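Local atomic coordinates of thermospermine synthase (Medicago truncatula, PDB entry 6BQ6), a protein that probably transfers an aminopropyl group from decarboxylated S-adenosylmethionine to spermidine, yielding thermospermine and methylthioadenosine. Residues L120-I133 against A151-A164. Residues are numbered along the deposited sequence; the frame is centred on the assembly and turned at random.
Sequences LRHKTIDKVVMCDI and AFHDSRLEVVINDA
Val128 to Cys131 pair with Leu157 to Val160 as neighbouring parallel strands at one edge of the Rossmann-like sheet, joined through helices 135-144 and 149-153 in a beta-alpha-beta crossover. Their axes approach to 4.7 Å at 21°, and the ladder is regular: Val160 N to Met130 O is 2.8 Å and nearly straight. Toward the C-terminal ends it slackens, with Asn162 N to Asp132 O at 3.2 Å bent to 142°.

At the strands' starting end, the chain of Arg156 bends at chi3 (-69°) and brings its guanidinium to residues 120-125. Arg156 NH1 reaches Ile125 O at 2.9 Å in the guanidinium plane, though above that carbonyl's own plane, whereas its NH2 meets a lone pair of Leu120 O in the carbonyl plane. CD2 of Leu120 lies over one guanidinium face, towards its rim. Asp154 grips the same group side-on, OD1 to NE and OD2 to NH2, and OD1 also accepts Arg156 N, an Asx turn.

On the face carrying Met130, its CE reaches CE1 of Phe152 at 3.8 Å, the two side chains crossing at about a right angle. On the opposite face, with Val129, SG of Cys131 stands 3.4 Å from Asn162 O and packs on Ala164 CA. A water donates to both Cys131 O and Asn162 O, bridging the strand ends near Asp132, Asp163 and Ala164, which bind adenosine in another structure of this protein; this chain holds none.

Carboxylate and carbonyl oxygens thus fix the guanidinium's rotation and probably stabilise its positive charge, so that one arginine ties the chain before strand 127-132 to the turn before strand 157-161.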
# COMPACT_ATOMS: atom_id res chain seq x y z
N LEU B 120 17.15 -24.82 25.80
CA LEU B 120 16.86 -26.18 26.32
C LEU B 120 17.41 -27.32 25.46
O LEU B 120 17.44 -28.46 25.88
CB LEU B 120 15.34 -26.33 26.50
CG LEU B 120 14.82 -25.44 27.66
CD1 LEU B 120 13.31 -25.31 27.52
CD2 LEU B 120 15.12 -25.93 29.07
N ARG B 121 17.84 -27.02 24.24
CA ARG B 121 18.62 -27.96 23.44
C ARG B 121 19.98 -28.27 24.02
O ARG B 121 20.58 -29.24 23.62
CB ARG B 121 18.74 -27.50 21.99
CG ARG B 121 17.39 -27.44 21.29
CD ARG B 121 17.49 -26.91 19.86
NE ARG B 121 18.40 -27.71 19.05
CZ ARG B 121 19.17 -27.26 18.05
NH1 ARG B 121 19.22 -25.99 17.71
NH2 ARG B 121 19.95 -28.10 17.43
N HIS B 122 20.51 -27.41 24.89
CA HIS B 122 21.80 -27.64 25.50
C HIS B 122 21.70 -28.61 26.64
O HIS B 122 21.05 -28.35 27.63
CB HIS B 122 22.37 -26.32 25.97
CG HIS B 122 22.91 -25.50 24.84
ND1 HIS B 122 24.25 -25.33 24.63
CD2 HIS B 122 22.28 -24.76 23.89
CE1 HIS B 122 24.44 -24.55 23.58
NE2 HIS B 122 23.26 -24.20 23.11
N LYS B 123 22.43 -29.73 26.54
CA LYS B 123 22.39 -30.71 27.63
C LYS B 123 22.99 -30.26 28.94
O LYS B 123 22.65 -30.84 29.97
CB LYS B 123 23.02 -32.05 27.17
CG LYS B 123 22.15 -32.69 26.14
CD LYS B 123 22.82 -33.91 25.51
CE LYS B 123 23.96 -33.53 24.58
NZ LYS B 123 24.39 -34.72 23.75
N THR B 124 23.87 -29.25 28.91
CA THR B 124 24.44 -28.72 30.14
C THR B 124 23.43 -28.00 31.03
O THR B 124 23.61 -27.85 32.27
CB THR B 124 25.63 -27.75 29.82
OG1 THR B 124 25.16 -26.65 29.03
CG2 THR B 124 26.70 -28.46 29.02
N ILE B 125 22.36 -27.49 30.43
CA ILE B 125 21.42 -26.62 31.08
C ILE B 125 20.58 -27.39 32.08
O ILE B 125 19.96 -28.40 31.75
CB ILE B 125 20.51 -25.88 30.03
CG1 ILE B 125 21.36 -24.86 29.23
CG2 ILE B 125 19.29 -25.24 30.65
CD1 ILE B 125 21.76 -23.65 30.02
N ASP B 126 20.52 -26.85 33.29
CA ASP B 126 19.65 -27.33 34.39
C ASP B 126 18.44 -26.42 34.67
O ASP B 126 17.40 -26.90 35.14
CB ASP B 126 20.50 -27.45 35.66
CG ASP B 126 21.56 -28.54 35.58
OD1 ASP B 126 21.39 -29.54 34.81
OD2 ASP B 126 22.55 -28.43 36.33
N LYS B 127 18.58 -25.11 34.44
CA LYS B 127 17.47 -24.17 34.69
C LYS B 127 17.51 -23.03 33.72
O LYS B 127 18.58 -22.46 33.45
CB LYS B 127 17.53 -23.61 36.08
CG LYS B 127 16.28 -22.82 36.47
CD LYS B 127 16.23 -22.53 37.96
CE LYS B 127 16.84 -21.17 38.26
NZ LYS B 127 16.33 -20.61 39.52
N VAL B 128 16.34 -22.70 33.21
CA VAL B 128 16.09 -21.47 32.41
C VAL B 128 14.95 -20.69 33.07
O VAL B 128 13.87 -21.22 33.37
CB VAL B 128 15.69 -21.77 30.97
CG1 VAL B 128 15.35 -20.49 30.19
CG2 VAL B 128 16.73 -22.59 30.21
N VAL B 129 15.20 -19.43 33.35
CA VAL B 129 14.18 -18.52 33.81
C VAL B 129 13.84 -17.56 32.69
O VAL B 129 14.75 -16.90 32.21
CB VAL B 129 14.67 -17.69 35.02
CG1 VAL B 129 13.56 -16.74 35.49
CG2 VAL B 129 15.09 -18.58 36.15
N MET B 130 12.56 -17.46 32.32
CA MET B 130 12.08 -16.56 31.28
C MET B 130 11.33 -15.48 32.02
O MET B 130 10.32 -15.79 32.68
CB MET B 130 11.15 -17.24 30.30
CG MET B 130 10.63 -16.33 29.17
SD MET B 130 9.05 -16.92 28.47
CE MET B 130 9.55 -18.58 28.13
N CYS B 131 11.86 -14.25 31.96
CA CYS B 131 11.27 -13.13 32.66
C CYS B 131 10.72 -12.05 31.70
O CYS B 131 11.47 -11.29 31.10
CB CYS B 131 12.27 -12.55 33.65
SG CYS B 131 11.63 -11.19 34.66
N ASP B 132 9.40 -12.06 31.52
CA ASP B 132 8.71 -11.23 30.52
C ASP B 132 7.66 -10.44 31.23
O ASP B 132 7.06 -10.94 32.17
CB ASP B 132 8.07 -12.10 29.41
CG ASP B 132 7.69 -11.29 28.14
OD1 ASP B 132 6.72 -10.47 28.13
OD2 ASP B 132 8.39 -11.46 27.12
N ILE B 133 7.44 -9.22 30.78
CA ILE B 133 6.53 -8.35 31.48
C ILE B 133 5.07 -8.63 31.09
O ILE B 133 4.19 -8.29 31.83
CB ILE B 133 6.92 -6.89 31.28
CG1 ILE B 133 6.40 -6.08 32.45
CG2 ILE B 133 6.49 -6.37 29.91
CD1 ILE B 133 7.19 -4.82 32.73
N ALA B 151 9.27 -27.06 24.80
CA ALA B 151 10.01 -26.07 25.59
C ALA B 151 9.20 -25.58 26.80
O ALA B 151 9.67 -25.64 27.97
CB ALA B 151 10.41 -24.90 24.71
N PHE B 152 7.96 -25.16 26.53
CA PHE B 152 7.10 -24.61 27.58
C PHE B 152 6.77 -25.61 28.65
O PHE B 152 6.49 -25.23 29.78
CB PHE B 152 5.82 -24.02 27.02
CG PHE B 152 5.94 -22.63 26.57
CD1 PHE B 152 6.24 -21.62 27.49
CD2 PHE B 152 5.74 -22.29 25.25
CE1 PHE B 152 6.34 -20.32 27.07
CE2 PHE B 152 5.85 -20.99 24.85
CZ PHE B 152 6.17 -20.01 25.75
N HIS B 153 6.76 -26.89 28.29
CA HIS B 153 6.51 -28.00 29.25
C HIS B 153 7.74 -28.66 29.90
O HIS B 153 7.62 -29.59 30.73
CB HIS B 153 5.61 -29.02 28.56
CG HIS B 153 4.23 -28.49 28.37
ND1 HIS B 153 3.87 -27.75 27.27
CD2 HIS B 153 3.15 -28.53 29.18
CE1 HIS B 153 2.61 -27.35 27.40
NE2 HIS B 153 2.14 -27.83 28.54
N ASP B 154 8.91 -28.15 29.57
CA ASP B 154 10.16 -28.63 30.11
C ASP B 154 10.26 -28.24 31.59
O ASP B 154 10.15 -27.07 31.94
CB ASP B 154 11.31 -28.06 29.30
CG ASP B 154 12.64 -28.79 29.51
OD1 ASP B 154 13.12 -28.88 30.65
OD2 ASP B 154 13.29 -29.19 28.53
N SER B 155 10.55 -29.22 32.45
CA SER B 155 10.63 -28.97 33.88
C SER B 155 11.76 -28.03 34.25
O SER B 155 11.75 -27.50 35.38
CB SER B 155 10.82 -30.31 34.66
OG SER B 155 12.01 -30.92 34.22
N ARG B 156 12.72 -27.82 33.33
CA ARG B 156 13.82 -26.91 33.59
C ARG B 156 13.43 -25.46 33.42
O ARG B 156 14.20 -24.59 33.83
CB ARG B 156 14.98 -27.26 32.69
CG ARG B 156 15.63 -28.61 33.00
CD ARG B 156 16.76 -28.87 32.02
NE ARG B 156 16.22 -29.11 30.69
CZ ARG B 156 16.91 -29.09 29.56
NH1 ARG B 156 18.20 -28.87 29.53
NH2 ARG B 156 16.28 -29.31 28.43
N LEU B 157 12.27 -25.19 32.81
CA LEU B 157 11.81 -23.82 32.53
C LEU B 157 10.94 -23.24 33.64
O LEU B 157 10.00 -23.89 34.09
CB LEU B 157 11.05 -23.77 31.21
CG LEU B 157 10.54 -22.40 30.74
CD1 LEU B 157 11.68 -21.43 30.56
CD2 LEU B 157 9.75 -22.59 29.47
N GLU B 158 11.30 -22.05 34.10
CA GLU B 158 10.46 -21.26 35.00
C GLU B 158 10.09 -19.94 34.29
O GLU B 158 10.98 -19.22 33.83
CB GLU B 158 11.20 -20.93 36.28
CG GLU B 158 10.31 -20.13 37.27
CD GLU B 158 10.94 -19.77 38.60
OE1 GLU B 158 12.08 -20.22 38.88
OE2 GLU B 158 10.25 -19.04 39.38
N VAL B 159 8.79 -19.64 34.22
CA VAL B 159 8.30 -18.39 33.68
C VAL B 159 8.00 -17.46 34.86
O VAL B 159 7.31 -17.83 35.80
CB VAL B 159 7.04 -18.64 32.81
CG1 VAL B 159 6.47 -17.31 32.33
CG2 VAL B 159 7.36 -19.56 31.66
N VAL B 160 8.57 -16.27 34.82
CA VAL B 160 8.33 -15.23 35.80
C VAL B 160 7.77 -14.04 35.06
O VAL B 160 8.29 -13.66 34.02
CB VAL B 160 9.61 -14.82 36.54
CG1 VAL B 160 9.36 -13.61 37.43
CG2 VAL B 160 10.15 -15.96 37.38
N ILE B 161 6.68 -13.49 35.57
CA ILE B 161 6.08 -12.29 34.99
C ILE B 161 6.53 -11.10 35.82
O ILE B 161 6.06 -10.88 36.93
CB ILE B 161 4.54 -12.37 34.93
CG1 ILE B 161 4.10 -13.67 34.19
CG2 ILE B 161 4.02 -11.11 34.23
CD1 ILE B 161 4.61 -13.82 32.77
N ASN B 162 7.48 -10.34 35.28
CA ASN B 162 8.07 -9.21 35.98
C ASN B 162 8.90 -8.41 35.03
O ASN B 162 9.25 -8.86 33.91
CB ASN B 162 8.89 -9.69 37.21
CG ASN B 162 9.04 -8.64 38.33
OD1 ASN B 162 8.42 -7.57 38.29
ND2 ASN B 162 9.87 -8.95 39.33
N ASP B 163 9.18 -7.19 35.47
CA ASP B 163 10.23 -6.36 34.91
C ASP B 163 11.56 -7.05 35.22
O ASP B 163 11.79 -7.40 36.36
CB ASP B 163 10.22 -5.03 35.63
CG ASP B 163 11.31 -4.13 35.16
OD1 ASP B 163 11.16 -3.53 34.08
OD2 ASP B 163 12.33 -4.00 35.85
N ALA B 164 12.41 -7.25 34.22
CA ALA B 164 13.67 -7.98 34.41
C ALA B 164 14.62 -7.26 35.38
O ALA B 164 15.35 -7.94 36.12
CB ALA B 164 14.36 -8.24 33.07
O HOH W 1 11.19 -8.69 31.61